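Local structure of 47 KDA membrane antigen (1O75) at residues G61-R64 against Q65-Y69; G115-G118 against E119-E123; M192-E195 against D196-S199. The protein binds penicillin and has zinc-stimulated carboxypeptidase activity on synthetic depsipeptides, possibly lowering peptidoglycan cross-linking. The protein carries 2 engineered substitutions. All coordinates share one frame; numbering follows the deposited sequence.

In the fold
Contacts 1 and 2 are direct neighbours, with centres about 15 Å apart. Phe63 and Phe67 of contact 1 pack on Ile120 and Phe122 of contact 2. The closest approach is Phe67 CE1 to Phe122 CB at 3.6 Å. Helix 60-65, through Phe63, and the loop after it, through Phe67, thus sit on strand 120-124. Contact 3 stands apart. Its centre is about 26 Å from that of contact 1 and about 37 Å from that of contact 2. Strand 190-194 in contact 3 and strand 120-124 in contact 2 belong to the same mixed sheet. Sulfated glucose units are bound nearby, about 7 Å from the side chain of Arg64 and about 9 Å from that of Glu119.

Contact 1 (G61-R64 against Q65-Y69); sequences GAFR and QQFQY
Gln65 sits one helical turn after Gly61 in the short helix 60-65, which leads into strand 69-85. Its backbone N donates to Gly61 O at 2.9 Å, the usual i to i+4 helical bond. The extended Gln65 side chain runs back beside the same carbonyl, and its NE2 adds a weak bond to Gly61 O at 3.5 Å. Gln66 N is held more loosely, by weak bonds to Ala62 O at 3.1 Å and Phe63 O at 3.5 Å. The Gln66 side chain starts between its own N and carbonyl carbon (chi1 80°). This sets CG 3.2 Å from Phe63 O and takes the amide to the Phe63 ring, with the planes 65° apart. Gln66 OE1 accepts from Leu131 N. Phe67 forms a T-shaped stack with Phe63. The CE2 and CZ edge of Phe67 meets the face of Phe63, with centroids 5.2 Å apart and planes at 88°. Ile120 of the adjacent strand packs on both rings. At Gln68 a water takes the backbone N-H and donates to Arg64 O. Tyr69 enters the strand with its OH on Asn256 O, and its N donates to Gln65 O at 2.9 Å.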
loop_
_atom_site.group_PDB
_atom_site.type_symbol
_atom_site.label_atom_id
_atom_site.label_comp_id
_atom_site.label_asym_id
_atom_site.label_seq_id
_atom_site.Cartn_x
_atom_site.Cartn_y
_atom_site.Cartn_z
ATOM N N GLY B 61 13.735 -0.265 -8.681
ATOM C CA GLY B 61 13.714 -1.679 -8.997
ATOM C C GLY B 61 15.144 -2.201 -9.035
ATOM O O GLY B 61 15.407 -3.368 -8.715
ATOM N N ALA B 62 16.076 -1.329 -9.421
ATOM C CA ALA B 62 17.468 -1.728 -9.501
ATOM C C ALA B 62 17.977 -2.177 -8.132
ATOM O O ALA B 62 18.670 -3.172 -8.037
ATOM C CB ALA B 62 18.326 -0.584 -10.055
ATOM N N PHE B 63 17.634 -1.449 -7.075
ATOM C CA PHE B 63 18.075 -1.835 -5.737
ATOM C C PHE B 63 17.569 -3.229 -5.379
ATOM O O PHE B 63 18.307 -4.069 -4.871
ATOM C CB PHE B 63 17.545 -0.855 -4.677
ATOM C CG PHE B 63 17.696 -1.367 -3.268
ATOM C CD1 PHE B 63 18.938 -1.332 -2.629
ATOM C CD2 PHE B 63 16.604 -1.910 -2.583
ATOM C CE1 PHE B 63 19.095 -1.835 -1.318
ATOM C CE2 PHE B 63 16.745 -2.413 -1.277
ATOM C CZ PHE B 63 17.992 -2.376 -0.639
ATOM N N ARG B 64 16.287 -3.458 -5.618
ATOM C CA ARG B 64 15.682 -4.771 -5.318
ATOM C C ARG B 64 16.308 -5.914 -6.099
ATOM O O ARG B 64 16.512 -6.997 -5.552
ATOM C CB ARG B 64 14.191 -4.746 -5.629
ATOM C CG ARG B 64 13.397 -3.793 -4.759
ATOM C CD ARG B 64 11.944 -3.726 -5.225
ATOM N NE ARG B 64 11.362 -2.506 -4.717
ATOM C CZ ARG B 64 10.846 -1.551 -5.474
ATOM N NH1 ARG B 64 10.826 -1.674 -6.791
ATOM N NH2 ARG B 64 10.368 -0.458 -4.901
ATOM N N GLN B 65 16.628 -5.691 -7.369
ATOM C CA GLN B 65 17.198 -6.775 -8.176
ATOM C C GLN B 65 18.687 -7.051 -8.032
ATOM O O GLN B 65 19.155 -8.118 -8.414
ATOM C CB GLN B 65 16.885 -6.533 -9.649
ATOM C CG GLN B 65 15.391 -6.539 -9.958
ATOM C CD GLN B 65 15.134 -6.280 -11.417
ATOM O OE1 GLN B 65 15.105 -7.214 -12.229
ATOM N NE2 GLN B 65 14.988 -5.007 -11.775
ATOM N N GLN B 66 19.434 -6.103 -7.464
ATOM C CA GLN B 66 20.887 -6.273 -7.336
ATOM C C GLN B 66 21.272 -7.442 -6.463
ATOM O O GLN B 66 22.403 -7.924 -6.517
ATOM C CB GLN B 66 21.540 -4.988 -6.766
ATOM C CG GLN B 66 21.419 -4.855 -5.245
ATOM C CD GLN B 66 22.050 -3.551 -4.746
ATOM O OE1 GLN B 66 22.948 -3.023 -5.377
ATOM N NE2 GLN B 66 21.579 -3.049 -3.612
ATOM N N PHE B 67 20.347 -7.902 -5.636
ATOM C CA PHE B 67 20.664 -9.011 -4.764
ATOM C C PHE B 67 20.704 -10.387 -5.436
ATOM O O PHE B 67 21.679 -11.128 -5.283
ATOM C CB PHE B 67 19.686 -9.014 -3.595
ATOM C CG PHE B 67 19.784 -7.784 -2.743
ATOM C CD1 PHE B 67 20.811 -7.656 -1.805
ATOM C CD2 PHE B 67 18.886 -6.730 -2.911
ATOM C CE1 PHE B 67 20.944 -6.486 -1.041
ATOM C CE2 PHE B 67 19.010 -5.547 -2.152
ATOM C CZ PHE B 67 20.042 -5.433 -1.219
ATOM N N GLN B 68 19.651 -10.725 -6.177
ATOM C CA GLN B 68 19.564 -12.033 -6.829
ATOM C C GLN B 68 19.853 -12.039 -8.323
ATOM O O GLN B 68 20.069 -13.109 -8.905
ATOM C CB GLN B 68 18.158 -12.625 -6.612
ATOM C CG GLN B 68 17.930 -13.210 -5.234
ATOM C CD GLN B 68 18.450 -14.614 -5.136
ATOM O OE1 GLN B 68 19.616 -14.765 -4.558
ATOM N NE2 GLN B 68 17.811 -15.566 -5.607
ATOM N N TYR B 69 19.852 -10.867 -8.946
ATOM C CA TYR B 69 20.045 -10.773 -10.392
ATOM C C TYR B 69 21.331 -10.074 -10.841
ATOM O O TYR B 69 21.908 -9.282 -10.086
ATOM C CB TYR B 69 18.841 -10.045 -11.005
ATOM C CG TYR B 69 17.513 -10.694 -10.629
ATOM C CD1 TYR B 69 16.994 -11.767 -11.373
ATOM C CD2 TYR B 69 16.802 -10.272 -9.501
ATOM C CE1 TYR B 69 15.782 -12.415 -10.987
ATOM C CE2 TYR B 69 15.597 -10.903 -9.118
ATOM C CZ TYR B 69 15.107 -11.974 -9.864
ATOM O OH TYR B 69 13.964 -12.618 -9.462
HETATM O O HOH W 1 16.944 -9.712 -5.973
#

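Contact 2 (G115-G118 against E119-E123); sequences GEDG and EIKFE
Gly115 and Glu119 close a beta hairpin through a type I turn with a G1 bulge: Gly115 N donates to Glu119 O at 2.8 Å, and Gly118 N to Gly115 O at 2.8 Å. Gly118 has a positive phi of 82°, a conformation suited to glycine. The hairpin joins strands 101-114 and 120-124. Asp117 carries the side-chain contact. With chi1 at 64° its carboxylate folds in over its own backbone, and this brings OD1 back over the turn. There OD1 accepts Glu119 N at 2.9 Å, closing an Asx turn. The N-H comes from above the carboxylate plane, 52° out of it. Lys121 reaches back from the strand with a bent chain. Its NZ forms a salt bridge to Asp117 OD1, with a weak hydrogen bond at 3.3 Å, and lies 3.6 Å from Gly115 CA. A water links Asp117 O to Glu119 OE2 by donating to both. Glu116 forms a salt bridge with Arg246 and packs on Ser241 of the second subunit. One oxygen, Asp117 OD1, therefore takes both a backbone N-H and an ammonium group. The lysine probably offsets part of the charge on Asp117.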
loop_
_atom_site.group_PDB
_atom_site.type_symbol
_atom_site.label_atom_id
_atom_site.label_comp_id
_atom_site.label_asym_id
_atom_site.label_seq_id
_atom_site.Cartn_x
_atom_site.Cartn_y
_atom_site.Cartn_z
ATOM N N GLY B 115 17.639 -5.986 9.315
ATOM C CA GLY B 115 17.935 -5.470 10.641
ATOM C C GLY B 115 16.683 -5.312 11.490
ATOM O O GLY B 115 15.571 -5.259 10.959
ATOM N N GLU B 116 16.864 -5.240 12.810
ATOM C CA GLU B 116 15.755 -5.073 13.752
ATOM C C GLU B 116 15.007 -3.788 13.445
ATOM O O GLU B 116 13.805 -3.674 13.704
ATOM C CB GLU B 116 16.278 -5.019 15.192
ATOM C CG GLU B 116 16.850 -6.336 15.695
ATOM C CD GLU B 116 15.775 -7.373 15.973
ATOM O OE1 GLU B 116 14.954 -7.142 16.888
ATOM O OE2 GLU B 116 15.747 -8.421 15.282
ATOM N N ASP B 117 15.738 -2.826 12.891
ATOM C CA ASP B 117 15.184 -1.536 12.513
ATOM C C ASP B 117 14.471 -1.565 11.163
ATOM O O ASP B 117 14.016 -0.536 10.678
ATOM C CB ASP B 117 16.290 -0.477 12.484
ATOM C CG ASP B 117 17.354 -0.745 11.416
ATOM O OD1 ASP B 117 17.316 -1.799 10.742
ATOM O OD2 ASP B 117 18.240 0.124 11.264
ATOM N N GLY B 118 14.373 -2.748 10.562
ATOM C CA GLY B 118 13.699 -2.866 9.284
ATOM C C GLY B 118 14.534 -2.504 8.076
ATOM O O GLY B 118 14.003 -2.415 6.975
ATOM N N GLU B 119 15.830 -2.275 8.259
ATOM C CA GLU B 119 16.663 -1.932 7.117
ATOM C C GLU B 119 17.410 -3.162 6.586
ATOM O O GLU B 119 17.831 -4.048 7.342
ATOM C CB GLU B 119 17.653 -0.821 7.484
ATOM C CG GLU B 119 16.977 0.513 7.859
ATOM C CD GLU B 119 16.233 1.162 6.685
ATOM O OE1 GLU B 119 16.856 1.402 5.627
ATOM O OE2 GLU B 119 15.024 1.444 6.818
ATOM N N ILE B 120 17.567 -3.215 5.275
ATOM C CA ILE B 120 18.239 -4.336 4.661
ATOM C C ILE B 120 19.745 -4.187 4.807
ATOM O O ILE B 120 20.314 -3.181 4.417
ATOM C CB ILE B 120 17.814 -4.442 3.182
ATOM C CG1 ILE B 120 16.319 -4.810 3.135
ATOM C CG2 ILE B 120 18.627 -5.525 2.472
ATOM C CD1 ILE B 120 15.624 -4.405 1.863
ATOM N N LYS B 121 20.384 -5.195 5.390
ATOM C CA LYS B 121 21.826 -5.167 5.586
ATOM C C LYS B 121 22.447 -6.041 4.513
ATOM O O LYS B 121 21.945 -7.138 4.219
ATOM C CB LYS B 121 22.168 -5.693 6.983
ATOM C CG LYS B 121 21.372 -4.958 8.073
ATOM C CD LYS B 121 21.585 -3.447 7.919
ATOM C CE LYS B 121 20.518 -2.591 8.615
ATOM N NZ LYS B 121 20.348 -2.905 10.060
ATOM N N PHE B 122 23.539 -5.571 3.930
ATOM C CA PHE B 122 24.166 -6.334 2.868
ATOM C C PHE B 122 25.592 -5.868 2.720
ATOM O O PHE B 122 25.987 -4.876 3.334
ATOM C CB PHE B 122 23.410 -6.069 1.559
ATOM C CG PHE B 122 23.310 -4.604 1.209
ATOM C CD1 PHE B 122 24.370 -3.942 0.593
ATOM C CD2 PHE B 122 22.178 -3.872 1.536
ATOM C CE1 PHE B 122 24.300 -2.568 0.311
ATOM C CE2 PHE B 122 22.102 -2.502 1.257
ATOM C CZ PHE B 122 23.165 -1.851 0.646
ATOM N N GLU B 123 26.376 -6.584 1.926
ATOM C CA GLU B 123 27.728 -6.130 1.683
ATOM C C GLU B 123 27.968 -6.015 0.203
ATOM O O GLU B 123 27.261 -6.625 -0.609
ATOM C CB GLU B 123 28.771 -7.027 2.347
ATOM C CG GLU B 123 28.610 -8.502 2.205
ATOM C CD GLU B 123 29.620 -9.231 3.085
ATOM O OE1 GLU B 123 30.834 -9.002 2.893
ATOM O OE2 GLU B 123 29.210 -10.016 3.972
HETATM O O HOH W 2 13.229 0.817 8.526
#

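Contact 3 (M192-E195 against D196-S199); sequences MLTE and DSFS
Met192 to Ser199 form the tip of a beta hairpin, strands 190-194 and 197-198, with a classic beta bulge. Leu193 and Thr194 both face Ser197. Ser197 O takes two N-H groups: Leu193 N at 2.7 Å, and Thr194 N at 3.4 Å in a weak bond. A weak return bond runs from Ser197 N to Thr194 O. The chain reverses at Glu195 and Asp196. The hydroxyls gather beside this reversal. Thr194 OG1 donates to Asp196 OD1 at 3.0 Å, meeting that oxygen nearly along its C-O axis. The two side chains lie alongside each other and point the same way. Ser197 OG is 2.8 Å from Thr194 OG1, so the threonine oxygen has polar neighbours in both Asp196 and Ser197. Leu193 lies over the backbone of Ser199, with CD1 3.6 Å from Ser199 N. Met192 and Phe198 meet on the buried side. The methionine is fully extended and crosses the ring. Its CG makes a CH-pi contact over the face, 4.0 Å from the Phe198 ring centroid. Its SD stands oblique to the same ring, 44° off the normal, a Met-aromatic contact. Phe174 meets Phe198 edge-to-face. Met192 also packs on Ile169 and Ala170 of helix 167-173. Strand 190-194 runs parallel to strand 143-163, bonding to it by backbone between Met192 and Ala161, while Phe198 rests on Val160 of that strand.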
loop_
_atom_site.group_PDB
_atom_site.type_symbol
_atom_site.label_atom_id
_atom_site.label_comp_id
_atom_site.label_asym_id
_atom_site.label_seq_id
_atom_site.Cartn_x
_atom_site.Cartn_y
_atom_site.Cartn_z
ATOM N N MET B 192 24.468 -29.207 -15.385
ATOM C CA MET B 192 25.190 -28.695 -16.542
ATOM C C MET B 192 25.332 -29.876 -17.492
ATOM O O MET B 192 25.844 -30.919 -17.093
ATOM C CB MET B 192 26.560 -28.152 -16.125
ATOM C CG MET B 192 27.239 -27.354 -17.210
ATOM S SD MET B 192 28.692 -26.475 -16.596
ATOM C CE MET B 192 29.021 -25.424 -17.959
ATOM N N LEU B 193 24.845 -29.717 -18.722
ATOM C CA LEU B 193 24.868 -30.783 -19.726
ATOM C C LEU B 193 26.055 -30.692 -20.675
ATOM O O LEU B 193 26.604 -31.712 -21.093
ATOM C CB LEU B 193 23.575 -30.760 -20.550
ATOM C CG LEU B 193 22.287 -30.964 -19.745
ATOM C CD1 LEU B 193 21.068 -30.617 -20.592
ATOM C CD2 LEU B 193 22.234 -32.396 -19.257
ATOM N N THR B 194 26.423 -29.473 -21.040
ATOM C CA THR B 194 27.549 -29.267 -21.928
ATOM C C THR B 194 28.256 -28.004 -21.470
ATOM O O THR B 194 27.871 -27.391 -20.472
ATOM C CB THR B 194 27.117 -29.079 -23.388
ATOM O OG1 THR B 194 26.395 -27.852 -23.512
ATOM C CG2 THR B 194 26.230 -30.241 -23.850
ATOM N N GLU B 195 29.282 -27.612 -22.210
ATOM C CA GLU B 195 30.051 -26.428 -21.874
ATOM C C GLU B 195 29.183 -25.172 -21.851
ATOM O O GLU B 195 29.567 -24.151 -21.283
ATOM C CB GLU B 195 31.168 -26.252 -22.896
ATOM C CG GLU B 195 30.668 -25.906 -24.273
ATOM C CD GLU B 195 31.781 -25.895 -25.297
ATOM O OE1 GLU B 195 32.862 -25.350 -24.987
ATOM O OE2 GLU B 195 31.574 -26.425 -26.413
ATOM N N ASP B 196 28.011 -25.235 -22.473
ATOM C CA ASP B 196 27.160 -24.053 -22.503
ATOM C C ASP B 196 25.664 -24.329 -22.374
ATOM O O ASP B 196 24.857 -23.610 -22.960
ATOM C CB ASP B 196 27.423 -23.280 -23.792
ATOM C CG ASP B 196 26.929 -24.017 -25.019
ATOM O OD1 ASP B 196 26.538 -25.204 -24.887
ATOM O OD2 ASP B 196 26.931 -23.411 -26.113
ATOM N N SER B 197 25.287 -25.350 -21.609
ATOM C CA SER B 197 23.859 -25.658 -21.458
ATOM C C SER B 197 23.549 -26.395 -20.164
ATOM O O SER B 197 24.356 -27.204 -19.685
ATOM C CB SER B 197 23.368 -26.486 -22.654
ATOM O OG SER B 197 23.787 -27.841 -22.566
ATOM N N PHE B 198 22.382 -26.101 -19.588
ATOM C CA PHE B 198 21.956 -26.740 -18.350
ATOM C C PHE B 198 20.586 -27.375 -18.531
ATOM O O PHE B 198 19.773 -26.903 -19.316
ATOM C CB PHE B 198 21.896 -25.718 -17.203
ATOM C CG PHE B 198 23.237 -25.113 -16.857
ATOM C CD1 PHE B 198 23.808 -24.138 -17.670
ATOM C CD2 PHE B 198 23.927 -25.532 -15.716
ATOM C CE1 PHE B 198 25.061 -23.577 -17.346
ATOM C CE2 PHE B 198 25.160 -24.989 -15.391
ATOM C CZ PHE B 198 25.730 -24.005 -16.210
ATOM N N SER B 199 20.346 -28.441 -17.780
ATOM C CA SER B 199 19.099 -29.184 -17.849
ATOM C C SER B 199 17.937 -28.497 -17.147
ATOM O O SER B 199 18.121 -27.490 -16.444
ATOM C CB SER B 199 19.290 -30.526 -17.172
ATOM O OG SER B 199 19.227 -30.369 -15.764
#